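Local atomic coordinates of LP15968p (Drosophila melanogaster, PDB entry 3MN8), a protein that removes C-terminal arginine or lysine from peptides and proteins as a zinc-dependent metallocarboxypeptidase, processing growth factors, peptide hormones and neuropeptides. Residues V385-Q398 against Q407-V419. Numbering follows the deposited sequence.
Sequences VHASAFGYQTSAPQ and QEALRLDFKLAPV
Phe414 packs against Val385 and Ala387 between the two sheets of the transthyretin-like beta-sandwich domain, which follows the catalytic domain in this chain. Strand 381-388 belongs to the four-stranded antiparallel sheet. Strand 410-415 is an outer strand of the three-stranded sheet. The Ala387 methyl sits over one face of the Phe414 ring, its CB 4.0 Å from the ring centroid, in a CH-pi contact. At the far end of the ring CZ meets Val385 CG1, and the two side chains cross at about a right angle. Val356 of strand 355-358 backs both Val385 and Ala387.

Leu412 and Leu416 extend this core in both directions. With CG anti to the backbone N (chi1 -175°), the Leu412 side chain turns toward Val385, and CD2 touches both CB and CG2 of Val385. Leu416 sends CD2 to Ser395 CB and CD1 to Ala389 CB. Tyr392 lies across Leu416, with CD1 3.7 Å from Leu416 CB. Ser395 OG lies beside Phe414 CD2 and accepts a bond from Ala387 N, which ties the loop after the strand back to it.

Gln398 lies at one polar margin. Its NE2 donates to Asp413 O at 3.2 Å and also sits by Phe414 CE2, obliquely to the ring. Replacing Gln398 by an alanine would strip away the amide; Asp413 O would probably lose this donor, and a gap would be likely to open beside Phe414 and Leu412.

The other margin is near the modelled C-terminus. A type II turn from Ala389 to Tyr392 brings the chain alongside 417-419, where Tyr392 and Pro418 form a single beta bridge. Gln393 N donates to Ala417 O at 2.9 Å, and Val419 N donates to Gly391 O. Farther out, the extended Gln393 side chain lets NE2 donate to Val419 O at 3.1 Å, from above the plane of that carbonyl.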
# COMPACT_ATOMS: atom_id res chain seq x y z
N VAL A 385 -19.38 14.06 9.72
CA VAL A 385 -18.15 14.53 9.09
C VAL A 385 -18.18 16.04 9.00
O VAL A 385 -19.24 16.63 8.74
CB VAL A 385 -18.01 13.95 7.68
CG1 VAL A 385 -16.60 14.13 7.18
CG2 VAL A 385 -18.39 12.48 7.68
N HIS A 386 -17.04 16.68 9.23
CA HIS A 386 -16.91 18.12 9.01
C HIS A 386 -15.53 18.51 8.52
O HIS A 386 -14.57 17.74 8.65
CB HIS A 386 -17.30 18.94 10.26
CG HIS A 386 -16.24 19.00 11.32
ND1 HIS A 386 -15.04 18.33 11.25
CD2 HIS A 386 -16.22 19.66 12.51
CE1 HIS A 386 -14.33 18.58 12.34
NE2 HIS A 386 -15.02 19.39 13.11
N ALA A 387 -15.43 19.71 7.95
CA ALA A 387 -14.20 20.15 7.33
C ALA A 387 -13.77 21.50 7.87
O ALA A 387 -14.60 22.34 8.22
CB ALA A 387 -14.36 20.21 5.81
N SER A 388 -12.47 21.71 7.93
CA SER A 388 -11.96 22.99 8.36
C SER A 388 -10.68 23.33 7.60
O SER A 388 -10.05 22.47 6.98
CB SER A 388 -11.71 22.98 9.86
OG SER A 388 -10.84 21.92 10.22
N ALA A 389 -10.31 24.61 7.66
CA ALA A 389 -9.12 25.11 6.99
C ALA A 389 -8.80 26.51 7.51
O ALA A 389 -9.71 27.30 7.81
CB ALA A 389 -9.32 25.13 5.47
N PHE A 390 -7.52 26.81 7.63
CA PHE A 390 -7.06 28.13 8.04
C PHE A 390 -7.64 29.20 7.11
O PHE A 390 -7.61 29.05 5.88
CB PHE A 390 -5.53 28.17 8.03
CG PHE A 390 -4.94 29.52 8.34
CD1 PHE A 390 -4.35 30.28 7.34
CD2 PHE A 390 -4.97 30.02 9.63
CE1 PHE A 390 -3.80 31.53 7.62
CE2 PHE A 390 -4.42 31.27 9.91
CZ PHE A 390 -3.84 32.02 8.91
N GLY A 391 -8.17 30.28 7.68
CA GLY A 391 -8.74 31.34 6.88
C GLY A 391 -10.15 31.01 6.45
O GLY A 391 -10.77 31.73 5.68
N TYR A 392 -10.66 29.89 6.97
CA TYR A 392 -12.02 29.47 6.67
C TYR A 392 -12.79 29.11 7.93
O TYR A 392 -12.24 28.51 8.84
CB TYR A 392 -12.03 28.30 5.70
CG TYR A 392 -11.59 28.67 4.32
CD1 TYR A 392 -12.52 29.04 3.35
CD2 TYR A 392 -10.24 28.69 3.98
CE1 TYR A 392 -12.12 29.40 2.07
CE2 TYR A 392 -9.83 29.04 2.71
CZ TYR A 392 -10.77 29.40 1.76
OH TYR A 392 -10.37 29.75 0.48
N GLN A 393 -14.06 29.50 7.96
CA GLN A 393 -14.95 29.10 9.04
C GLN A 393 -15.22 27.60 8.89
O GLN A 393 -15.56 27.12 7.81
CB GLN A 393 -16.26 29.90 9.00
CG GLN A 393 -16.04 31.41 8.97
CD GLN A 393 -17.33 32.21 9.01
OE1 GLN A 393 -18.42 31.70 8.71
NE2 GLN A 393 -17.22 33.49 9.38
N THR A 394 -15.02 26.88 9.99
CA THR A 394 -15.18 25.44 9.99
C THR A 394 -16.61 25.09 9.62
O THR A 394 -17.54 25.57 10.25
CB THR A 394 -14.87 24.85 11.36
OG1 THR A 394 -13.54 25.22 11.75
CG2 THR A 394 -14.96 23.33 11.32
N SER A 395 -16.78 24.26 8.60
CA SER A 395 -18.11 23.90 8.12
C SER A 395 -18.99 23.34 9.21
O SER A 395 -18.51 22.80 10.22
CB SER A 395 -18.02 22.85 7.02
OG SER A 395 -17.71 21.59 7.59
N ALA A 396 -20.30 23.45 9.00
CA ALA A 396 -21.26 22.74 9.81
C ALA A 396 -21.09 21.25 9.52
O ALA A 396 -20.63 20.87 8.44
CB ALA A 396 -22.68 23.19 9.49
N PRO A 397 -21.46 20.39 10.48
CA PRO A 397 -21.26 18.95 10.33
C PRO A 397 -22.31 18.32 9.44
O PRO A 397 -23.45 18.80 9.37
CB PRO A 397 -21.41 18.42 11.77
CG PRO A 397 -21.61 19.66 12.66
CD PRO A 397 -22.10 20.74 11.76
N GLN A 398 -21.93 17.24 8.76
CA GLN A 398 -22.89 16.47 7.99
C GLN A 398 -22.90 15.03 8.51
O GLN A 398 -21.85 14.45 8.85
CB GLN A 398 -22.59 16.54 6.48
CG GLN A 398 -22.77 17.95 5.85
CD GLN A 398 -22.29 18.08 4.40
OE1 GLN A 398 -22.63 17.27 3.54
NE2 GLN A 398 -21.52 19.12 4.12
N GLN A 407 -20.11 0.34 -5.34
CA GLN A 407 -18.79 0.23 -5.92
C GLN A 407 -17.85 1.36 -5.54
O GLN A 407 -16.65 1.16 -5.45
CB GLN A 407 -18.90 0.11 -7.44
CG GLN A 407 -19.09 -1.32 -7.93
CD GLN A 407 -19.20 -1.41 -9.44
OE1 GLN A 407 -19.66 -0.47 -10.10
NE2 GLN A 407 -18.80 -2.54 -10.00
N GLU A 408 -18.40 2.55 -5.31
CA GLU A 408 -17.55 3.69 -5.00
C GLU A 408 -17.99 4.48 -3.77
O GLU A 408 -19.19 4.57 -3.46
CB GLU A 408 -17.37 4.59 -6.23
CG GLU A 408 -16.61 3.87 -7.34
CD GLU A 408 -16.25 4.76 -8.52
OE1 GLU A 408 -16.38 4.27 -9.66
OE2 GLU A 408 -15.83 5.92 -8.31
N ALA A 409 -17.00 5.01 -3.05
CA ALA A 409 -17.22 5.74 -1.81
C ALA A 409 -18.29 6.80 -1.98
O ALA A 409 -18.38 7.46 -3.02
CB ALA A 409 -15.92 6.36 -1.33
N LEU A 410 -19.09 6.96 -0.93
CA LEU A 410 -20.17 7.92 -0.92
C LEU A 410 -19.63 9.34 -1.06
O LEU A 410 -18.73 9.75 -0.31
CB LEU A 410 -20.95 7.79 0.38
CG LEU A 410 -21.93 6.62 0.32
CD1 LEU A 410 -22.24 6.11 1.72
CD2 LEU A 410 -23.19 7.07 -0.41
N ARG A 411 -20.17 10.08 -2.03
CA ARG A 411 -19.76 11.46 -2.25
C ARG A 411 -20.29 12.37 -1.16
O ARG A 411 -21.40 12.17 -0.66
CB ARG A 411 -20.24 11.98 -3.60
CG ARG A 411 -19.94 13.46 -3.77
CD ARG A 411 -18.47 13.70 -4.06
NE ARG A 411 -18.25 13.80 -5.50
CZ ARG A 411 -18.21 14.95 -6.18
NH1 ARG A 411 -18.35 16.10 -5.55
NH2 ARG A 411 -18.02 14.95 -7.49
N LEU A 412 -19.50 13.37 -0.79
CA LEU A 412 -19.88 14.27 0.29
C LEU A 412 -18.93 15.45 0.24
O LEU A 412 -17.74 15.31 0.50
CB LEU A 412 -19.77 13.56 1.64
CG LEU A 412 -20.24 14.32 2.89
CD1 LEU A 412 -21.75 14.45 2.89
CD2 LEU A 412 -19.78 13.63 4.16
N ASP A 413 -19.46 16.61 -0.13
CA ASP A 413 -18.63 17.79 -0.37
C ASP A 413 -18.81 18.83 0.71
O ASP A 413 -19.71 18.73 1.54
CB ASP A 413 -18.96 18.44 -1.72
CG ASP A 413 -18.64 17.54 -2.90
OD1 ASP A 413 -18.01 16.48 -2.71
OD2 ASP A 413 -19.01 17.93 -4.02
N PHE A 414 -17.96 19.84 0.67
CA PHE A 414 -18.02 20.94 1.61
C PHE A 414 -17.72 22.26 0.93
O PHE A 414 -16.76 22.37 0.16
CB PHE A 414 -17.03 20.71 2.75
CG PHE A 414 -17.32 19.47 3.55
CD1 PHE A 414 -16.77 18.25 3.18
CD2 PHE A 414 -18.16 19.53 4.66
CE1 PHE A 414 -17.04 17.11 3.92
CE2 PHE A 414 -18.44 18.39 5.40
CZ PHE A 414 -17.87 17.17 5.03
N LYS A 415 -18.57 23.26 1.19
CA LYS A 415 -18.23 24.65 0.92
C LYS A 415 -17.92 25.37 2.23
O LYS A 415 -18.68 25.27 3.20
CB LYS A 415 -19.34 25.35 0.14
CG LYS A 415 -19.52 24.83 -1.26
CD LYS A 415 -20.26 25.83 -2.14
CE LYS A 415 -20.12 25.48 -3.62
NZ LYS A 415 -20.65 26.56 -4.50
N LEU A 416 -16.80 26.07 2.24
CA LEU A 416 -16.35 26.81 3.42
C LEU A 416 -16.28 28.28 3.08
O LEU A 416 -15.80 28.65 2.00
CB LEU A 416 -14.96 26.35 3.85
CG LEU A 416 -14.74 24.86 4.07
CD1 LEU A 416 -13.32 24.59 4.59
CD2 LEU A 416 -15.77 24.34 5.04
N ALA A 417 -16.74 29.12 4.01
CA ALA A 417 -16.68 30.56 3.82
C ALA A 417 -15.40 31.08 4.46
O ALA A 417 -14.93 30.52 5.44
CB ALA A 417 -17.89 31.23 4.43
N PRO A 418 -14.80 32.12 3.87
CA PRO A 418 -13.61 32.61 4.55
C PRO A 418 -14.06 33.20 5.88
O PRO A 418 -15.18 33.70 5.95
CB PRO A 418 -13.10 33.72 3.62
CG PRO A 418 -13.81 33.49 2.30
CD PRO A 418 -15.12 32.89 2.66
N VAL A 419 -13.22 33.14 6.90
CA VAL A 419 -13.53 33.73 8.20
C VAL A 419 -14.19 35.11 8.09
O VAL A 419 -14.96 35.52 8.97
CB VAL A 419 -12.26 33.86 9.07
CG1 VAL A 419 -11.75 32.48 9.45
CG2 VAL A 419 -11.17 34.64 8.33